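Local coordinates for oxidoreductase, NAD-binding/iron-sulfur cluster-binding protein (Nitratireductor pacificus pht-3B, PDB 6ZXX) that binds cob(II)alamin and two [4Fe-4S] clusters and is probably a reductive dehalogenase, at residues 215-220 and 247-252; 202-207 and 234-239; 41-46 and 268-273; 107-112 and 239-244. All coordinates share one frame; numbering follows the deposited sequence.

Interaction 1 (215-220 and 247-252); sequences LARVVD and RPLAPE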
loop_
_atom_site.group_PDB
_atom_site.type_symbol
_atom_site.label_atom_id
_atom_site.label_comp_id
_atom_site.label_asym_id
_atom_site.label_seq_id
_atom_site.Cartn_x
_atom_site.Cartn_y
_atom_site.Cartn_z
ATOM N N LEU A 215 -13.107 -22.057 7.660
ATOM C CA LEU A 215 -13.252 -20.603 8.013
ATOM C C LEU A 215 -14.524 -20.250 8.786
ATOM O O LEU A 215 -14.578 -19.208 9.472
ATOM C CB LEU A 215 -13.281 -19.719 6.765
ATOM C CG LEU A 215 -12.223 -19.890 5.706
ATOM C CD1 LEU A 215 -12.278 -18.648 4.848
ATOM C CD2 LEU A 215 -10.853 -20.076 6.323
ATOM N N ALA A 216 -15.566 -21.074 8.634
ATOM C CA ALA A 216 -16.868 -20.734 9.192
ATOM C C ALA A 216 -17.668 -21.946 9.546
ATOM O O ALA A 216 -17.310 -23.076 9.192
ATOM C CB ALA A 216 -17.647 -19.853 8.233
ATOM N N ARG A 217 -18.691 -21.680 10.352
ATOM C CA ARG A 217 -19.723 -22.629 10.719
ATOM C C ARG A 217 -21.049 -21.960 10.446
ATOM O O ARG A 217 -21.124 -20.750 10.240
ATOM C CB ARG A 217 -19.643 -22.984 12.206
ATOM C CG ARG A 217 -18.237 -23.276 12.685
ATOM C CD ARG A 217 -18.248 -23.960 14.031
ATOM N NE ARG A 217 -18.552 -23.057 15.119
ATOM C CZ ARG A 217 -18.508 -23.402 16.405
ATOM N NH1 ARG A 217 -18.802 -22.524 17.348
ATOM N NH2 ARG A 217 -18.200 -24.631 16.752
ATOM N N VAL A 218 -22.122 -22.719 10.536
ATOM C CA VAL A 218 -23.454 -22.207 10.198
ATOM C C VAL A 218 -24.252 -21.959 11.469
ATOM O O VAL A 218 -24.243 -22.780 12.372
ATOM C CB VAL A 218 -24.172 -23.223 9.262
ATOM C CG1 VAL A 218 -25.477 -22.685 8.726
ATOM C CG2 VAL A 218 -23.268 -23.604 8.107
ATOM N N VAL A 219 -24.959 -20.843 11.546
ATOM C CA VAL A 219 -25.887 -20.605 12.632
ATOM C C VAL A 219 -27.170 -20.003 12.113
ATOM O O VAL A 219 -27.189 -18.871 11.588
ATOM C CB VAL A 219 -25.277 -19.696 13.707
ATOM C CG1 VAL A 219 -26.337 -19.200 14.650
ATOM C CG2 VAL A 219 -24.194 -20.444 14.484
ATOM N N ASP A 220 -28.262 -20.746 12.295
ATOM C CA ASP A 220 -29.602 -20.341 11.821
ATOM C C ASP A 220 -29.465 -19.978 10.331
ATOM O O ASP A 220 -29.922 -18.926 9.883
ATOM C CB ASP A 220 -30.211 -19.193 12.675
ATOM N N ARG A 247 -8.635 -28.308 7.686
ATOM C CA ARG A 247 -9.697 -29.096 8.282
ATOM C C ARG A 247 -10.803 -28.182 8.753
ATOM O O ARG A 247 -10.558 -27.050 9.179
ATOM C CB ARG A 247 -9.121 -29.944 9.395
ATOM C CG ARG A 247 -7.963 -30.812 8.936
ATOM C CD ARG A 247 -7.785 -32.016 9.824
ATOM N NE ARG A 247 -7.685 -31.642 11.212
ATOM C CZ ARG A 247 -8.264 -32.253 12.240
ATOM N NH1 ARG A 247 -9.067 -33.278 12.082
ATOM N NH2 ARG A 247 -8.042 -31.799 13.458
ATOM N N PRO A 248 -12.038 -28.653 8.662
ATOM C CA PRO A 248 -13.113 -27.821 9.181
ATOM C C PRO A 248 -13.103 -27.606 10.720
ATOM O O PRO A 248 -12.479 -28.341 11.488
ATOM C CB PRO A 248 -14.372 -28.571 8.726
ATOM C CG PRO A 248 -13.912 -29.989 8.516
ATOM C CD PRO A 248 -12.526 -29.856 7.974
ATOM N N LEU A 249 -13.829 -26.582 11.136
ATOM C CA LEU A 249 -13.983 -26.238 12.515
ATOM C C LEU A 249 -14.905 -27.263 13.108
ATOM O O LEU A 249 -15.855 -27.724 12.448
ATOM C CB LEU A 249 -14.602 -24.815 12.663
ATOM C CG LEU A 249 -13.802 -23.626 12.122
ATOM C CD1 LEU A 249 -14.607 -22.354 12.177
ATOM C CD2 LEU A 249 -12.494 -23.437 12.865
ATOM N N ALA A 250 -14.629 -27.619 14.350
ATOM C CA ALA A 250 -15.508 -28.486 15.105
ATOM C C ALA A 250 -16.902 -27.891 14.996
ATOM O O ALA A 250 -17.077 -26.699 15.235
ATOM C CB ALA A 250 -15.046 -28.551 16.553
ATOM N N PRO A 251 -17.890 -28.690 14.603
ATOM C CA PRO A 251 -19.141 -28.081 14.209
ATOM C C PRO A 251 -19.986 -27.539 15.322
ATOM O O PRO A 251 -20.904 -26.741 15.068
ATOM C CB PRO A 251 -19.876 -29.226 13.499
ATOM C CG PRO A 251 -19.315 -30.460 14.085
ATOM C CD PRO A 251 -17.877 -30.132 14.348
ATOM N N GLU A 252 -19.718 -27.941 16.545
ATOM C CA GLU A 252 -20.534 -27.408 17.631
ATOM C C GLU A 252 -19.700 -27.130 18.877
ATOM O O GLU A 252 -18.578 -27.650 19.084
ATOM C CB GLU A 252 -21.738 -28.361 17.918
ATOM C CG GLU A 252 -21.359 -29.599 18.735
ATOM C CD GLU A 252 -22.281 -30.776 18.497
ATOM O OE1 GLU A 252 -22.815 -31.313 19.495
ATOM O OE2 GLU A 252 -22.457 -31.164 17.313
HETATM O O HOH W 1 -15.643 -25.216 9.101
#
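R217 reaches over L249 to grip the loop beyond it, and the close packing of this contact lies at the root of that reach. CG of R217 rests 3.8 Å from CD1 of L249, the two side chains crossing at about a right angle. The same methyl also approaches the backbone of the other segment, 3.9 Å from N of A216. Beside this apolar patch a water joins the backbones, donating to O of A216 and accepting from N of L249 at 3.0 Å. The arginine chain then bends at its third torsion (chi3 -75°), which swings the guanidinium round toward the backbone at A250. NH2 of R217 donates to O of A250 at 2.8 Å, with an N-H...O angle of 157°. The carbonyl lies close to the guanidinium plane, at its edge, although the donor is tilted somewhat from the carbonyl's own plane. NH2 also bonds to O of G253, just past the segment. Toward P251 and E252 the contact loosens: both residues are exposed, and their backbone carbons approach NH2 only obliquely. R217 begins one strand of the two-stranded hairpin 217-219/222-224, so the contact ties that hairpin to the loop after strand 232-239. With an alanine here, the A250 and G253 carbonyls would probably lose their common donor and the methyl of L249 much of its cover. The chemistry is thus divided: the aliphatic stem packs on the leucine, while the charged end donates to two neutral backbone carbonyls of the loop, pairing a charge with dipoles.

Interaction 2 (202-207 and 234-239); sequences AQVDLA and LGVVTT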
loop_
_atom_site.group_PDB
_atom_site.type_symbol
_atom_site.label_atom_id
_atom_site.label_comp_id
_atom_site.label_asym_id
_atom_site.label_seq_id
_atom_site.Cartn_x
_atom_site.Cartn_y
_atom_site.Cartn_z
ATOM N N ALA A 202 -19.425 -16.300 -9.370
ATOM C CA ALA A 202 -18.911 -17.540 -8.807
ATOM C C ALA A 202 -19.558 -18.705 -9.531
ATOM O O ALA A 202 -20.744 -18.661 -9.881
ATOM C CB ALA A 202 -19.229 -17.616 -7.321
ATOM N N GLN A 203 -18.780 -19.751 -9.724
ATOM C CA GLN A 203 -19.227 -20.994 -10.336
ATOM C C GLN A 203 -19.323 -22.145 -9.331
ATOM O O GLN A 203 -19.699 -23.254 -9.692
ATOM C CB GLN A 203 -18.226 -21.378 -11.389
ATOM C CG GLN A 203 -18.048 -20.321 -12.435
ATOM C CD GLN A 203 -16.920 -20.664 -13.359
ATOM O OE1 GLN A 203 -15.905 -21.225 -12.966
ATOM N NE2 GLN A 203 -17.124 -20.385 -14.624
ATOM N N VAL A 204 -18.940 -21.864 -8.089
ATOM C CA VAL A 204 -18.968 -22.821 -6.981
ATOM C C VAL A 204 -19.700 -22.243 -5.801
ATOM O O VAL A 204 -19.986 -21.031 -5.754
ATOM C CB VAL A 204 -17.558 -23.223 -6.524
ATOM C CG1 VAL A 204 -16.881 -24.003 -7.627
ATOM C CG2 VAL A 204 -16.715 -22.018 -6.110
ATOM N N ASP A 205 -20.008 -23.117 -4.836
ATOM C CA ASP A 205 -20.769 -22.720 -3.653
ATOM C C ASP A 205 -19.841 -22.158 -2.592
ATOM O O ASP A 205 -19.136 -22.903 -1.890
ATOM C CB ASP A 205 -21.544 -23.900 -3.110
ATOM C CG ASP A 205 -22.545 -23.494 -2.048
ATOM O OD1 ASP A 205 -22.363 -22.487 -1.306
ATOM O OD2 ASP A 205 -23.543 -24.229 -1.939
ATOM N N LEU A 206 -19.848 -20.839 -2.484
ATOM C CA LEU A 206 -18.859 -20.128 -1.681
ATOM C C LEU A 206 -18.961 -20.505 -0.202
ATOM O O LEU A 206 -17.962 -20.860 0.376
ATOM C CB LEU A 206 -18.993 -18.594 -1.838
ATOM C CG LEU A 206 -18.690 -17.978 -3.209
ATOM C CD1 LEU A 206 -19.003 -16.484 -3.162
ATOM C CD2 LEU A 206 -17.275 -18.233 -3.687
ATOM N N ALA A 207 -20.164 -20.427 0.364
ATOM C CA ALA A 207 -20.453 -20.831 1.744
ATOM C C ALA A 207 -20.056 -22.268 2.051
ATOM O O ALA A 207 -19.431 -22.549 3.063
ATOM C CB ALA A 207 -21.932 -20.644 2.027
ATOM N N LEU A 234 -16.854 -13.585 1.261
ATOM C CA LEU A 234 -15.911 -14.601 0.756
ATOM C C LEU A 234 -15.381 -14.327 -0.657
ATOM O O LEU A 234 -16.048 -13.819 -1.565
ATOM C CB LEU A 234 -16.561 -16.007 0.693
ATOM C CG LEU A 234 -16.837 -17.005 1.829
ATOM C CD1 LEU A 234 -15.816 -16.892 2.977
ATOM C CD2 LEU A 234 -18.254 -16.869 2.317
ATOM N N GLY A 235 -14.177 -14.823 -0.849
ATOM C CA GLY A 235 -13.643 -15.084 -2.179
ATOM C C GLY A 235 -13.058 -16.492 -2.233
ATOM O O GLY A 235 -12.691 -17.099 -1.212
ATOM N N VAL A 236 -12.994 -17.022 -3.446
ATOM C CA VAL A 236 -12.415 -18.366 -3.713
ATOM C C VAL A 236 -11.571 -18.328 -4.974
ATOM O O VAL A 236 -11.902 -17.644 -5.935
ATOM C CB VAL A 236 -13.515 -19.463 -3.893
ATOM C CG1 VAL A 236 -12.909 -20.824 -4.218
ATOM C CG2 VAL A 236 -14.350 -19.578 -2.616
ATOM N N VAL A 237 -10.492 -19.077 -4.963
ATOM C CA VAL A 237 -9.754 -19.375 -6.185
ATOM C C VAL A 237 -9.741 -20.894 -6.288
ATOM O O VAL A 237 -9.209 -21.557 -5.413
ATOM C CB VAL A 237 -8.310 -18.884 -6.134
ATOM C CG1 VAL A 237 -7.551 -19.342 -7.360
ATOM C CG2 VAL A 237 -8.285 -17.377 -6.016
ATOM N N THR A 238 -10.373 -21.407 -7.340
ATOM C CA THR A 238 -10.367 -22.817 -7.662
ATOM C C THR A 238 -9.290 -23.001 -8.693
ATOM O O THR A 238 -9.015 -22.105 -9.496
ATOM C CB THR A 238 -11.702 -23.309 -8.232
ATOM O OG1 THR A 238 -12.004 -22.570 -9.392
ATOM C CG2 THR A 238 -12.811 -23.123 -7.235
ATOM N N THR A 239 -8.665 -24.162 -8.663
ATOM C CA THR A 239 -7.508 -24.416 -9.495
ATOM C C THR A 239 -7.151 -25.897 -9.491
ATOM O O THR A 239 -7.514 -26.633 -8.583
ATOM C CB THR A 239 -6.282 -23.602 -9.008
ATOM O OG1 THR A 239 -5.155 -23.813 -9.866
ATOM C CG2 THR A 239 -5.880 -24.032 -7.589
#
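L206 leans on L234 and V236 from the first turn of helix 206-212. Its CB lies 4.4 Å from CB of L234, where the backbones of the two segments run closest. CG stands anti to the carbonyl carbon (chi1 -66°), which carries the branch along the strand toward V236. One methyl, CD2, makes the tight end of the contact: it stands 3.4 Å from CG2 of V236, shorter than usual for two carbons, and 4.0 Å from CB of the same residue. The two side chains slide past each other in opposite directions. Strand 232-239 is an inner strand of a four-stranded antiparallel sheet, flanked by 142-149 and 194-198, and the residues at 234, 236 and 238 present one face to the incoming segment. V237 points away from it and meets helix 168-189. Ahead of the helix, V204 extends the apolar row. Its CG1 meets CG2 of T238 tip to tip at 4.2 Å, while CG2 of V204 sits 4.4 Å from CG1 of V236. The hydroxyl of T238 hydrogen-bonds to H197 and H140, while its methyl faces the valine. Between V204 and L206, D205 points away from the strand and serves as N-cap, its OD1 bonded to N of R208.

Interaction 3 (41-46 and 268-273); sequences GPLALE and GTRPGW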
loop_
_atom_site.group_PDB
_atom_site.type_symbol
_atom_site.label_atom_id
_atom_site.label_comp_id
_atom_site.label_asym_id
_atom_site.label_seq_id
_atom_site.Cartn_x
_atom_site.Cartn_y
_atom_site.Cartn_z
ATOM N N GLY A 41 -1.125 -16.250 9.413
ATOM C CA GLY A 41 -1.969 -15.077 9.498
ATOM C C GLY A 41 -1.904 -14.375 10.828
ATOM O O GLY A 41 -1.155 -14.780 11.710
ATOM N N PRO A 42 -2.656 -13.259 10.953
ATOM C CA PRO A 42 -2.669 -12.473 12.185
ATOM C C PRO A 42 -3.531 -13.053 13.281
ATOM O O PRO A 42 -3.473 -12.557 14.385
ATOM C CB PRO A 42 -3.259 -11.131 11.721
ATOM C CG PRO A 42 -4.059 -11.447 10.489
ATOM C CD PRO A 42 -3.339 -12.562 9.828
ATOM N N LEU A 43 -4.368 -14.040 12.954
ATOM C CA LEU A 43 -5.334 -14.643 13.878
ATOM C C LEU A 43 -4.806 -16.015 14.304
ATOM O O LEU A 43 -4.127 -16.684 13.550
ATOM C CB LEU A 43 -6.734 -14.790 13.216
ATOM C CG LEU A 43 -7.841 -13.742 13.103
ATOM C CD1 LEU A 43 -7.763 -12.745 14.245
ATOM C CD2 LEU A 43 -7.832 -13.049 11.785
ATOM N N ALA A 44 -5.157 -16.446 15.501
ATOM C CA ALA A 44 -4.661 -17.721 16.016
ATOM C C ALA A 44 -5.577 -18.865 15.618
ATOM O O ALA A 44 -6.146 -19.579 16.462
ATOM C CB ALA A 44 -4.478 -17.680 17.527
ATOM N N LEU A 45 -5.667 -19.074 14.321
ATOM C CA LEU A 45 -6.617 -20.035 13.767
ATOM C C LEU A 45 -6.154 -21.453 14.053
ATOM O O LEU A 45 -6.974 -22.389 14.152
ATOM C CB LEU A 45 -6.778 -19.835 12.249
ATOM C CG LEU A 45 -7.545 -18.693 11.574
ATOM C CD1 LEU A 45 -8.637 -17.977 12.380
ATOM C CD2 LEU A 45 -6.558 -17.705 10.980
ATOM N N GLU A 46 -4.849 -21.614 14.191
ATOM C CA GLU A 46 -4.263 -22.916 14.550
ATOM C C GLU A 46 -4.625 -23.397 15.965
ATOM O O GLU A 46 -4.374 -24.558 16.301
ATOM C CB GLU A 46 -2.723 -22.941 14.369
ATOM C CG GLU A 46 -1.886 -22.272 15.468
ATOM C CD GLU A 46 -1.724 -20.765 15.324
ATOM O OE1 GLU A 46 -2.468 -20.150 14.532
ATOM O OE2 GLU A 46 -0.873 -20.186 16.016
ATOM N N GLY A 268 2.227 -13.711 18.805
ATOM C CA GLY A 268 2.282 -12.532 17.939
ATOM C C GLY A 268 0.959 -12.199 17.221
ATOM O O GLY A 268 0.951 -11.468 16.234
ATOM N N THR A 269 -0.143 -12.773 17.694
ATOM C CA THR A 269 -1.409 -12.663 17.016
ATOM C C THR A 269 -2.228 -11.555 17.626
ATOM O O THR A 269 -1.969 -11.073 18.732
ATOM C CB THR A 269 -2.208 -13.961 17.098
ATOM O OG1 THR A 269 -2.349 -14.340 18.463
ATOM C CG2 THR A 269 -1.469 -15.071 16.332
ATOM N N ARG A 270 -3.270 -11.192 16.914
ATOM C CA ARG A 270 -4.152 -10.133 17.331
ATOM C C ARG A 270 -4.824 -10.372 18.737
ATOM O O ARG A 270 -5.553 -11.358 18.932
ATOM C CB ARG A 270 -5.204 -10.012 16.254
ATOM C CG ARG A 270 -6.131 -8.863 16.448
ATOM C CD ARG A 270 -7.051 -8.792 15.262
ATOM N NE ARG A 270 -7.914 -7.630 15.458
ATOM C CZ ARG A 270 -7.585 -6.397 15.095
ATOM N NH1 ARG A 270 -8.422 -5.392 15.336
ATOM N NH2 ARG A 270 -6.418 -6.178 14.513
ATOM N N PRO A 271 -4.588 -9.463 19.701
ATOM C CA PRO A 271 -5.174 -9.633 21.010
ATOM C C PRO A 271 -6.680 -9.662 20.975
ATOM O O PRO A 271 -7.301 -9.004 20.130
ATOM C CB PRO A 271 -4.717 -8.378 21.782
ATOM C CG PRO A 271 -3.557 -7.848 21.057
ATOM C CD PRO A 271 -3.759 -8.247 19.631
ATOM N N GLY A 272 -7.253 -10.390 21.926
ATOM C CA GLY A 272 -8.690 -10.586 21.962
ATOM C C GLY A 272 -9.448 -9.319 22.269
ATOM O O GLY A 272 -10.632 -9.185 21.936
ATOM N N TRP A 273 -8.767 -8.357 22.876
ATOM C CA TRP A 273 -9.417 -7.084 23.249
ATOM C C TRP A 273 -9.244 -6.001 22.172
ATOM O O TRP A 273 -9.890 -4.942 22.235
ATOM C CB TRP A 273 -8.867 -6.582 24.602
ATOM C CG TRP A 273 -7.466 -6.235 24.543
ATOM C CD1 TRP A 273 -6.938 -5.056 24.115
ATOM C CD2 TRP A 273 -6.364 -7.078 24.867
ATOM N NE1 TRP A 273 -5.552 -5.118 24.154
ATOM C CE2 TRP A 273 -5.186 -6.351 24.618
ATOM C CE3 TRP A 273 -6.254 -8.373 25.358
ATOM C CZ2 TRP A 273 -3.937 -6.867 24.855
ATOM C CZ3 TRP A 273 -4.999 -8.892 25.614
ATOM C CH2 TRP A 273 -3.865 -8.139 25.384
#
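L43 and R270 lie side by side and point the same way, CD1 of the leucine 4.1 Å from CD of the arginine. The arginine can run alongside because its CG stands opposite the backbone N (chi1 -174°) and its chain stays extended to NE. Its charged end leads away from the leucine to a salt bridge between NH1 and D275. At the base of this pair, N of R270 donates to O of P42 at 2.9 Å, an almost straight bond (170° at the hydrogen) that arrives nearly along the C=O axis. T269 approaches the same carbonyl from beside the bond, with CB 3.3 Å from O of P42. Its methyl CG2 reaches further along the chain, 4.0 Å from both C of L43 and N of A44. Segment 41-46 bends here: A44 is the centre of an inverse gamma turn, closed by a weak bond from N of L45 to O of L43. That bend sets CB of A44 4.1 Å from OG1 of T269. The R270-P42 bond and the contacts round it join two loops, one from the N-terminal region and the other running from helix 260-263 to helix 274-279. P42 and L45 also touch Y115 of helix 103-116, and A44 rests on V262 of helix 260-263. The carbonyls of G41 and L43 take bonds from R36, the latter weak, and R36 also touches T269.

Interaction 4 (107-112 and 239-244); sequences AENLKA and TGYALA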
loop_
_atom_site.group_PDB
_atom_site.type_symbol
_atom_site.label_atom_id
_atom_site.label_comp_id
_atom_site.label_asym_id
_atom_site.label_seq_id
_atom_site.Cartn_x
_atom_site.Cartn_y
_atom_site.Cartn_z
ATOM N N ALA A 107 0.639 -24.461 -0.506
ATOM C CA ALA A 107 -0.450 -23.973 0.358
ATOM C C ALA A 107 -0.004 -22.796 1.212
ATOM O O ALA A 107 -0.678 -21.761 1.327
ATOM C CB ALA A 107 -0.927 -25.094 1.277
ATOM N N GLU A 108 1.150 -22.961 1.819
ATOM C CA GLU A 108 1.723 -21.904 2.638
ATOM C C GLU A 108 1.941 -20.622 1.860
ATOM O O GLU A 108 1.574 -19.521 2.306
ATOM C CB GLU A 108 3.044 -22.376 3.220
ATOM C CG GLU A 108 2.838 -23.355 4.343
ATOM C CD GLU A 108 4.067 -24.172 4.682
ATOM O OE1 GLU A 108 5.180 -23.829 4.215
ATOM O OE2 GLU A 108 3.886 -25.170 5.436
ATOM N N ASN A 109 2.509 -20.764 0.679
ATOM C CA ASN A 109 2.780 -19.604 -0.175
ATOM C C ASN A 109 1.518 -18.848 -0.641
ATOM O O ASN A 109 1.505 -17.619 -0.748
ATOM C CB ASN A 109 3.573 -20.045 -1.385
ATOM C CG ASN A 109 3.668 -18.970 -2.429
ATOM O OD1 ASN A 109 4.468 -18.009 -2.313
ATOM N ND2 ASN A 109 2.833 -19.106 -3.449
ATOM N N LEU A 110 0.455 -19.598 -0.891
ATOM C CA LEU A 110 -0.778 -19.018 -1.366
ATOM C C LEU A 110 -1.563 -18.409 -0.234
ATOM O O LEU A 110 -2.170 -17.332 -0.382
ATOM C CB LEU A 110 -1.577 -20.086 -2.092
ATOM C CG LEU A 110 -2.580 -19.613 -3.158
ATOM C CD1 LEU A 110 -2.036 -18.622 -4.176
ATOM C CD2 LEU A 110 -3.146 -20.852 -3.845
ATOM N N LYS A 111 -1.592 -19.081 0.904
ATOM C CA LYS A 111 -2.150 -18.443 2.109
ATOM C C LYS A 111 -1.403 -17.148 2.446
ATOM O O LYS A 111 -1.987 -16.173 2.821
ATOM C CB LYS A 111 -2.068 -19.374 3.314
ATOM C CG LYS A 111 -3.018 -20.525 3.270
ATOM C CD LYS A 111 -2.918 -21.162 4.624
ATOM C CE LYS A 111 -3.718 -22.445 4.669
ATOM N NZ LYS A 111 -3.848 -22.905 6.068
ATOM N N ALA A 112 -0.092 -17.185 2.394
ATOM C CA ALA A 112 0.695 -16.018 2.693
ATOM C C ALA A 112 0.389 -14.896 1.708
ATOM O O ALA A 112 0.348 -13.727 2.080
ATOM C CB ALA A 112 2.170 -16.383 2.664
ATOM N N THR A 239 -8.665 -24.162 -8.663
ATOM C CA THR A 239 -7.508 -24.416 -9.495
ATOM C C THR A 239 -7.151 -25.897 -9.491
ATOM O O THR A 239 -7.514 -26.633 -8.583
ATOM C CB THR A 239 -6.282 -23.602 -9.008
ATOM O OG1 THR A 239 -5.155 -23.813 -9.866
ATOM C CG2 THR A 239 -5.880 -24.032 -7.589
ATOM N N GLY A 240 -6.403 -26.293 -10.509
ATOM C CA GLY A 240 -5.776 -27.591 -10.594
ATOM C C GLY A 240 -4.412 -27.640 -9.908
ATOM O O GLY A 240 -3.849 -28.730 -9.705
ATOM N N TYR A 241 -3.849 -26.476 -9.585
ATOM C CA TYR A 241 -2.599 -26.393 -8.761
ATOM C C TYR A 241 -2.843 -27.068 -7.411
ATOM O O TYR A 241 -3.627 -26.566 -6.570
ATOM C CB TYR A 241 -2.273 -24.927 -8.591
ATOM C CG TYR A 241 -1.042 -24.491 -7.865
ATOM C CD1 TYR A 241 0.212 -24.796 -8.311
ATOM C CD2 TYR A 241 -1.162 -23.578 -6.816
ATOM C CE1 TYR A 241 1.337 -24.255 -7.676
ATOM C CE2 TYR A 241 -0.074 -23.024 -6.182
ATOM C CZ TYR A 241 1.173 -23.350 -6.604
ATOM O OH TYR A 241 2.241 -22.773 -5.926
ATOM N N ALA A 242 -2.226 -28.227 -7.226
ATOM C CA ALA A 242 -2.496 -29.045 -6.041
ATOM C C ALA A 242 -1.968 -28.364 -4.764
ATOM O O ALA A 242 -0.823 -27.861 -4.713
ATOM C CB ALA A 242 -1.879 -30.435 -6.186
ATOM N N LEU A 243 -2.819 -28.375 -3.739
ATOM C CA LEU A 243 -2.547 -27.703 -2.462
ATOM C C LEU A 243 -2.879 -28.614 -1.288
ATOM O O LEU A 243 -3.889 -29.326 -1.315
ATOM C CB LEU A 243 -3.437 -26.459 -2.326
ATOM C CG LEU A 243 -3.270 -25.383 -3.380
ATOM C CD1 LEU A 243 -4.403 -24.368 -3.322
ATOM C CD2 LEU A 243 -1.937 -24.724 -3.161
ATOM N N ALA A 244 -2.084 -28.521 -0.227
ATOM C CA ALA A 244 -2.438 -29.172 1.047
ATOM C C ALA A 244 -3.692 -28.528 1.608
ATOM O O ALA A 244 -3.767 -27.299 1.733
ATOM C CB ALA A 244 -1.287 -29.084 2.041
#
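A107 and L243 bring helix 103-116 and the loop after strand 232-239 within 5.1 Å, measured between their CA atoms. L243 fills the approach: its CD2 sits 3.7 Å from N of A107, against the helix backbone itself. Its other methyl, CD1, meets CD2 of L110 at 3.8 Å, the two leucines crossing at about a right angle. One turn along from A107, L110 has CG set opposite the backbone N (chi1 -155°), and its CD2 thereby reaches both L243 and the ring of Y241. It comes to the ring at the edge, near the ring plane, 4.4 Å from CE2. The loop leaves the sheet through an ST turn, in which OG1 of T239 accepts from N of Y241 at 3.0 Å and the same oxygen bonds to P193. Beyond this turn Y241 points toward the helix, and its ring also meets that of F192 with the planes at about 55° and touches V187 of helix 168-189. Helix 103-116 packs here against strand 121-126, an outermost strand of the four-stranded antiparallel sheet, where A107, K111 and L243 all touch I124. Near the less buried end, CB of A107 lies 3.6 Å from O of A244 and 4.1 Å from its CB. Polar ties accompany the apolar core: R106 bonds to the carbonyl of A242, and NZ of K111 makes a salt bridge with D246.

How the interactions relate
Interactions 2 and 4 share T239, where strand 232-239 passes into its loop, and their centres lie 14 Å apart. The segments of interaction 1 follow closely on those of interactions 2 and 4: helix 206-212 leads into strand 217-219, and the 239-244 loop leads on to 247-252. The centres of interactions 1 and 2 are 17 Å apart. Interaction 3 closes the long chain loop in which the other three are nested. All lie away from the cobalamin and cluster sites. The sheet that carries interaction 2 and borders interaction 4 has the same 1-2-4-3 strand order as the one containing 394-399 and 514-521, consistent with an internal duplication whose second copy carries most of the cobalamin-binding residues.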